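Local coordinates for Phthiocerol/phthiodiolone dimycocerosyl transferase (Mycobacterium tuberculosis, PDB 1Q9J), which probably catalyses the transfer of mycocerosic acids from mycocerosic acid synthase onto phthiocerol, phthiodiolone and phenolphthiocerol, the final step in making these dimycocerosate ester lipids, at residues R215-F229 and L403-Y417. Numbering follows the deposited sequence.
Sequences RLWLSKQQTSDLMAF and LEAIRSLLCTVPSEY
Leu216, Leu226 and Phe229, from a strand-loop-helix unit (edge strand 213-216, helix 220-230), pack on helix 399-412 and the tail after it, in the C-terminal part of this two-domain acyltransferase. Strand 213-216 is the outermost strand of a mixed sheet, beside 387-393. In the tightly packed part, Leu216 and Leu403 run antiparallel alongside one another, Leu216 CG 3.4 Å from Leu403 CD2. Two bends in the Arg407 chain (chi2 -71°, chi3 59°) turn one face of its guanidinium to Leu218, whose CD2 sits over the centre of that face. Further along, Leu226 CD2 lies against Leu410 CD2 (3.5 Å), with Ala244 of helix 237-253 behind Leu410, and Phe229 CB meets Pro414 CB at 3.9 Å. The looser side carries Glu404, an exposed residue that brings OE1 alongside Leu216 CD1 (3.6 Å), and the start of helix 220-230, held by a capping box in which Gln222 N gives to Ser219 OG and Gln222 OE1 accepts from both Ser219 N and Ser219 OG. At the chain's tail Tyr417, whose OH is hydrogen-bonded to Asp299 OD1, completes the packed part: the edge of the Phe229 ring points at the face of the Tyr417 ring, planes at 87°, with Phe229 CE1 3.7 Å from Tyr417 CD2.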
loop_
_atom_site.group_PDB
_atom_site.type_symbol
_atom_site.label_atom_id
_atom_site.label_comp_id
_atom_site.label_asym_id
_atom_site.label_seq_id
_atom_site.Cartn_x
_atom_site.Cartn_y
_atom_site.Cartn_z
ATOM N N ARG A 215 2.274 2.142 -15.218
ATOM C CA ARG A 215 1.566 3.292 -14.715
ATOM C C ARG A 215 1.071 4.233 -15.819
ATOM O O ARG A 215 1.835 4.622 -16.712
ATOM C CB ARG A 215 2.490 3.994 -13.722
ATOM C CG ARG A 215 2.030 5.316 -13.177
ATOM C CD ARG A 215 2.666 5.509 -11.821
ATOM N NE ARG A 215 3.179 6.854 -11.608
ATOM C CZ ARG A 215 3.609 7.305 -10.435
ATOM N NH1 ARG A 215 3.584 6.521 -9.361
ATOM N NH2 ARG A 215 4.078 8.541 -10.332
ATOM N N LEU A 216 -0.221 4.572 -15.763
ATOM C CA LEU A 216 -0.852 5.469 -16.740
ATOM C C LEU A 216 -1.454 6.659 -16.024
ATOM O O LEU A 216 -2.056 6.497 -14.972
ATOM C CB LEU A 216 -1.970 4.752 -17.488
ATOM C CG LEU A 216 -1.507 3.593 -18.357
ATOM C CD1 LEU A 216 -2.705 2.927 -19.026
ATOM C CD2 LEU A 216 -0.531 4.128 -19.392
ATOM N N TRP A 217 -1.304 7.846 -16.600
ATOM C CA TRP A 217 -1.852 9.052 -15.995
ATOM C C TRP A 217 -3.137 9.548 -16.661
ATOM O O TRP A 217 -3.714 8.897 -17.537
ATOM C CB TRP A 217 -0.825 10.186 -16.023
ATOM C CG TRP A 217 0.298 10.036 -15.069
ATOM C CD1 TRP A 217 1.215 9.034 -15.041
ATOM C CD2 TRP A 217 0.647 10.936 -14.011
ATOM N NE1 TRP A 217 2.116 9.250 -14.031
ATOM C CE2 TRP A 217 1.790 10.413 -13.377
ATOM C CE3 TRP A 217 0.099 12.136 -13.531
ATOM C CZ2 TRP A 217 2.410 11.053 -12.281
ATOM C CZ3 TRP A 217 0.716 12.774 -12.440
ATOM C CH2 TRP A 217 1.856 12.227 -11.830
ATOM N N LEU A 218 -3.572 10.720 -16.209
ATOM C CA LEU A 218 -4.765 11.388 -16.705
ATOM C C LEU A 218 -4.550 12.882 -16.627
ATOM O O LEU A 218 -3.997 13.392 -15.649
ATOM C CB LEU A 218 -5.982 11.005 -15.871
ATOM C CG LEU A 218 -6.736 9.795 -16.407
ATOM C CD1 LEU A 218 -7.891 9.436 -15.490
ATOM C CD2 LEU A 218 -7.240 10.139 -17.796
ATOM N N SER A 219 -4.986 13.581 -17.668
ATOM C CA SER A 219 -4.842 15.028 -17.732
ATOM C C SER A 219 -5.637 15.690 -16.625
ATOM O O SER A 219 -6.702 15.202 -16.241
ATOM C CB SER A 219 -5.334 15.550 -19.085
ATOM O OG SER A 219 -6.660 15.114 -19.343
ATOM N N LYS A 220 -5.114 16.800 -16.113
ATOM C CA LYS A 220 -5.788 17.546 -15.059
ATOM C C LYS A 220 -7.264 17.660 -15.418
ATOM O O LYS A 220 -8.128 17.652 -14.545
ATOM C CB LYS A 220 -5.180 18.945 -14.928
ATOM C CG LYS A 220 -3.756 18.958 -14.389
ATOM C CD LYS A 220 -3.002 20.196 -14.856
ATOM C CE LYS A 220 -2.736 20.137 -16.367
ATOM N NZ LYS A 220 -2.014 21.338 -16.889
ATOM N N GLN A 221 -7.552 17.753 -16.712
ATOM C CA GLN A 221 -8.932 17.857 -17.155
ATOM C C GLN A 221 -9.663 16.526 -17.082
ATOM O O GLN A 221 -10.665 16.419 -16.385
ATOM C CB GLN A 221 -9.012 18.408 -18.578
ATOM C CG GLN A 221 -9.333 19.897 -18.650
ATOM C CD GLN A 221 -10.448 20.308 -17.691
ATOM O OE1 GLN A 221 -10.192 20.623 -16.524
ATOM N NE2 GLN A 221 -11.689 20.289 -18.174
ATOM N N GLN A 222 -9.173 15.518 -17.795
ATOM C CA GLN A 222 -9.822 14.213 -17.784
ATOM C C GLN A 222 -10.140 13.748 -16.369
ATOM O O GLN A 222 -11.101 13.007 -16.152
ATOM C CB GLN A 222 -8.946 13.162 -18.454
ATOM C CG GLN A 222 -8.874 13.253 -19.945
ATOM C CD GLN A 222 -7.831 12.312 -20.481
ATOM O OE1 GLN A 222 -6.651 12.422 -20.141
ATOM N NE2 GLN A 222 -8.252 11.373 -21.319
ATOM N N THR A 223 -9.322 14.161 -15.404
ATOM C CA THR A 223 -9.562 13.779 -14.015
ATOM C C THR A 223 -10.839 14.509 -13.585
ATOM O O THR A 223 -11.839 13.867 -13.255
ATOM C CB THR A 223 -8.369 14.182 -13.089
ATOM O OG1 THR A 223 -7.155 13.631 -13.611
ATOM C CG2 THR A 223 -8.566 13.636 -11.681
ATOM N N SER A 224 -10.805 15.842 -13.631
ATOM C CA SER A 224 -11.949 16.683 -13.260
ATOM C C SER A 224 -13.264 16.227 -13.884
ATOM O O SER A 224 -14.335 16.391 -13.296
ATOM C CB SER A 224 -11.682 18.140 -13.647
ATOM O OG SER A 224 -10.614 18.658 -12.875
ATOM N N ASP A 225 -13.167 15.659 -15.080
ATOM C CA ASP A 225 -14.318 15.149 -15.811
ATOM C C ASP A 225 -14.834 13.903 -15.118
ATOM O O ASP A 225 -16.040 13.726 -14.948
ATOM C CB ASP A 225 -13.910 14.795 -17.243
ATOM C CG ASP A 225 -14.105 15.946 -18.214
ATOM O OD1 ASP A 225 -13.719 17.096 -17.888
ATOM O OD2 ASP A 225 -14.638 15.684 -19.315
ATOM N N LEU A 226 -13.910 13.033 -14.723
ATOM C CA LEU A 226 -14.287 11.798 -14.051
ATOM C C LEU A 226 -14.800 12.131 -12.651
ATOM O O LEU A 226 -15.710 11.471 -12.145
ATOM C CB LEU A 226 -13.091 10.839 -13.978
ATOM C CG LEU A 226 -13.408 9.371 -13.664
ATOM C CD1 LEU A 226 -14.387 8.819 -14.683
ATOM C CD2 LEU A 226 -12.123 8.557 -13.665
ATOM N N MET A 227 -14.231 13.160 -12.029
ATOM C CA MET A 227 -14.679 13.553 -10.697
ATOM C C MET A 227 -16.084 14.134 -10.747
ATOM O O MET A 227 -16.956 13.751 -9.960
ATOM C CB MET A 227 -13.729 14.571 -10.074
ATOM C CG MET A 227 -12.427 13.969 -9.614
ATOM S SD MET A 227 -11.503 15.096 -8.582
ATOM C CE MET A 227 -10.517 16.004 -9.815
ATOM N N ALA A 228 -16.294 15.068 -11.669
ATOM C CA ALA A 228 -17.598 15.689 -11.839
ATOM C C ALA A 228 -18.630 14.582 -12.044
ATOM O O ALA A 228 -19.697 14.608 -11.441
ATOM C CB ALA A 228 -17.578 16.630 -13.035
ATOM N N PHE A 229 -18.299 13.608 -12.888
ATOM C CA PHE A 229 -19.191 12.487 -13.160
ATOM C C PHE A 229 -19.394 11.699 -11.884
ATOM O O PHE A 229 -20.422 11.055 -11.697
ATOM C CB PHE A 229 -18.579 11.561 -14.207
ATOM C CG PHE A 229 -19.327 10.272 -14.389
ATOM C CD1 PHE A 229 -20.429 10.203 -15.231
ATOM C CD2 PHE A 229 -18.930 9.124 -13.717
ATOM C CE1 PHE A 229 -21.130 9.000 -15.407
ATOM C CE2 PHE A 229 -19.624 7.920 -13.885
ATOM C CZ PHE A 229 -20.727 7.859 -14.733
ATOM N N LEU A 403 -4.652 -1.847 -18.216
ATOM C CA LEU A 403 -4.515 -0.478 -17.729
ATOM C C LEU A 403 -4.929 0.538 -18.776
ATOM O O LEU A 403 -5.423 1.616 -18.449
ATOM C CB LEU A 403 -3.071 -0.195 -17.318
ATOM C CG LEU A 403 -2.907 0.602 -16.033
ATOM C CD1 LEU A 403 -3.175 -0.325 -14.865
ATOM C CD2 LEU A 403 -1.512 1.184 -15.938
ATOM N N GLU A 404 -4.707 0.209 -20.041
ATOM C CA GLU A 404 -5.081 1.119 -21.112
ATOM C C GLU A 404 -6.580 0.995 -21.381
ATOM O O GLU A 404 -7.259 1.993 -21.613
ATOM C CB GLU A 404 -4.280 0.814 -22.378
ATOM C CG GLU A 404 -4.441 1.879 -23.446
ATOM C CD GLU A 404 -4.094 3.262 -22.932
ATOM O OE1 GLU A 404 -2.911 3.490 -22.586
ATOM O OE2 GLU A 404 -5.007 4.121 -22.869
ATOM N N ALA A 405 -7.087 -0.237 -21.347
ATOM C CA ALA A 405 -8.511 -0.499 -21.555
ATOM C C ALA A 405 -9.284 0.294 -20.512
ATOM O O ALA A 405 -10.289 0.938 -20.810
ATOM C CB ALA A 405 -8.802 -1.986 -21.395
ATOM N N ILE A 406 -8.784 0.228 -19.283
ATOM C CA ILE A 406 -9.357 0.925 -18.148
ATOM C C ILE A 406 -9.135 2.420 -18.338
ATOM O O ILE A 406 -9.982 3.242 -17.984
ATOM C CB ILE A 406 -8.662 0.471 -16.851
ATOM C CG1 ILE A 406 -8.888 -1.030 -16.655
ATOM C CG2 ILE A 406 -9.171 1.269 -15.664
ATOM C CD1 ILE A 406 -8.124 -1.621 -15.504
ATOM N N ARG A 407 -7.988 2.756 -18.917
ATOM C CA ARG A 407 -7.603 4.141 -19.175
ATOM C C ARG A 407 -8.655 4.879 -19.995
ATOM O O ARG A 407 -9.254 5.848 -19.529
ATOM C CB ARG A 407 -6.263 4.169 -19.926
ATOM C CG ARG A 407 -5.265 5.244 -19.476
ATOM C CD ARG A 407 -5.673 6.658 -19.869
ATOM N NE ARG A 407 -6.971 7.025 -19.312
ATOM C CZ ARG A 407 -7.241 7.102 -18.011
ATOM N NH1 ARG A 407 -6.300 6.842 -17.114
ATOM N NH2 ARG A 407 -8.461 7.435 -17.603
ATOM N N SER A 408 -8.877 4.413 -21.219
ATOM C CA SER A 408 -9.839 5.055 -22.105
ATOM C C SER A 408 -11.267 4.976 -21.556
ATOM O O SER A 408 -12.096 5.842 -21.837
ATOM C CB SER A 408 -9.764 4.423 -23.502
ATOM O OG SER A 408 -10.029 5.381 -24.524
ATOM N N LEU A 409 -11.542 3.949 -20.758
ATOM C CA LEU A 409 -12.871 3.769 -20.186
ATOM C C LEU A 409 -13.213 4.842 -19.156
ATOM O O LEU A 409 -14.378 5.205 -19.000
ATOM C CB LEU A 409 -12.998 2.382 -19.555
ATOM C CG LEU A 409 -14.390 1.933 -19.117
ATOM C CD1 LEU A 409 -15.380 2.128 -20.241
ATOM C CD2 LEU A 409 -14.333 0.467 -18.704
ATOM N N LEU A 410 -12.205 5.355 -18.457
ATOM C CA LEU A 410 -12.443 6.396 -17.462
ATOM C C LEU A 410 -12.570 7.767 -18.116
ATOM O O LEU A 410 -12.880 8.761 -17.450
ATOM C CB LEU A 410 -11.313 6.422 -16.423
ATOM C CG LEU A 410 -11.236 5.281 -15.402
ATOM C CD1 LEU A 410 -10.039 5.501 -14.498
ATOM C CD2 LEU A 410 -12.516 5.229 -14.579
ATOM N N CYS A 411 -12.331 7.819 -19.423
ATOM C CA CYS A 411 -12.406 9.076 -20.179
ATOM C C CYS A 411 -13.640 9.101 -21.063
ATOM O O CYS A 411 -14.013 10.141 -21.604
ATOM C CB CYS A 411 -11.160 9.231 -21.052
ATOM S SG CYS A 411 -9.607 9.077 -20.145
ATOM N N THR A 412 -14.262 7.936 -21.191
ATOM C CA THR A 412 -15.456 7.758 -21.997
ATOM C C THR A 412 -16.728 7.969 -21.172
ATOM O O THR A 412 -17.600 8.756 -21.542
ATOM C CB THR A 412 -15.486 6.335 -22.601
ATOM O OG1 THR A 412 -14.380 6.174 -23.496
ATOM C CG2 THR A 412 -16.782 6.088 -23.347
ATOM N N VAL A 413 -16.823 7.260 -20.053
ATOM C CA VAL A 413 -17.985 7.333 -19.177
ATOM C C VAL A 413 -18.440 8.742 -18.783
ATOM O O VAL A 413 -19.636 9.040 -18.803
ATOM C CB VAL A 413 -17.738 6.524 -17.887
ATOM C CG1 VAL A 413 -19.017 6.445 -17.071
ATOM C CG2 VAL A 413 -17.245 5.131 -18.237
ATOM N N PRO A 414 -17.500 9.627 -18.422
ATOM C CA PRO A 414 -17.878 10.988 -18.029
ATOM C C PRO A 414 -18.511 11.829 -19.134
ATOM O O PRO A 414 -19.415 12.630 -18.876
ATOM C CB PRO A 414 -16.560 11.576 -17.527
ATOM C CG PRO A 414 -15.553 10.898 -18.388
ATOM C CD PRO A 414 -16.037 9.465 -18.395
ATOM N N SER A 415 -18.044 11.639 -20.365
ATOM C CA SER A 415 -18.565 12.393 -21.502
ATOM C C SER A 415 -19.852 11.789 -22.046
ATOM O O SER A 415 -20.916 12.409 -21.987
ATOM C CB SER A 415 -17.526 12.450 -22.627
ATOM O OG SER A 415 -17.321 11.167 -23.188
ATOM N N GLU A 416 -19.744 10.575 -22.572
ATOM C CA GLU A 416 -20.886 9.885 -23.151
ATOM C C GLU A 416 -21.489 8.807 -22.258
ATOM O O GLU A 416 -21.078 7.646 -22.308
ATOM C CB GLU A 416 -20.488 9.262 -24.488
ATOM C CG GLU A 416 -19.213 8.443 -24.428
ATOM C CD GLU A 416 -19.159 7.355 -25.489
ATOM O OE1 GLU A 416 -19.166 7.680 -26.696
ATOM O OE2 GLU A 416 -19.116 6.165 -25.111
ATOM N N TYR A 417 -22.469 9.190 -21.447
ATOM C CA TYR A 417 -23.134 8.237 -20.566
ATOM C C TYR A 417 -24.625 8.135 -20.906
ATOM O O TYR A 417 -25.223 7.064 -20.786
ATOM C CB TYR A 417 -22.938 8.640 -19.095
ATOM C CG TYR A 417 -23.543 7.656 -18.115
ATOM C CD1 TYR A 417 -23.377 6.278 -18.291
ATOM C CD2 TYR A 417 -24.311 8.095 -17.035
ATOM C CE1 TYR A 417 -23.968 5.364 -17.423
ATOM C CE2 TYR A 417 -24.908 7.189 -16.158
ATOM C CZ TYR A 417 -24.734 5.825 -16.361
ATOM O OH TYR A 417 -25.341 4.922 -15.518
#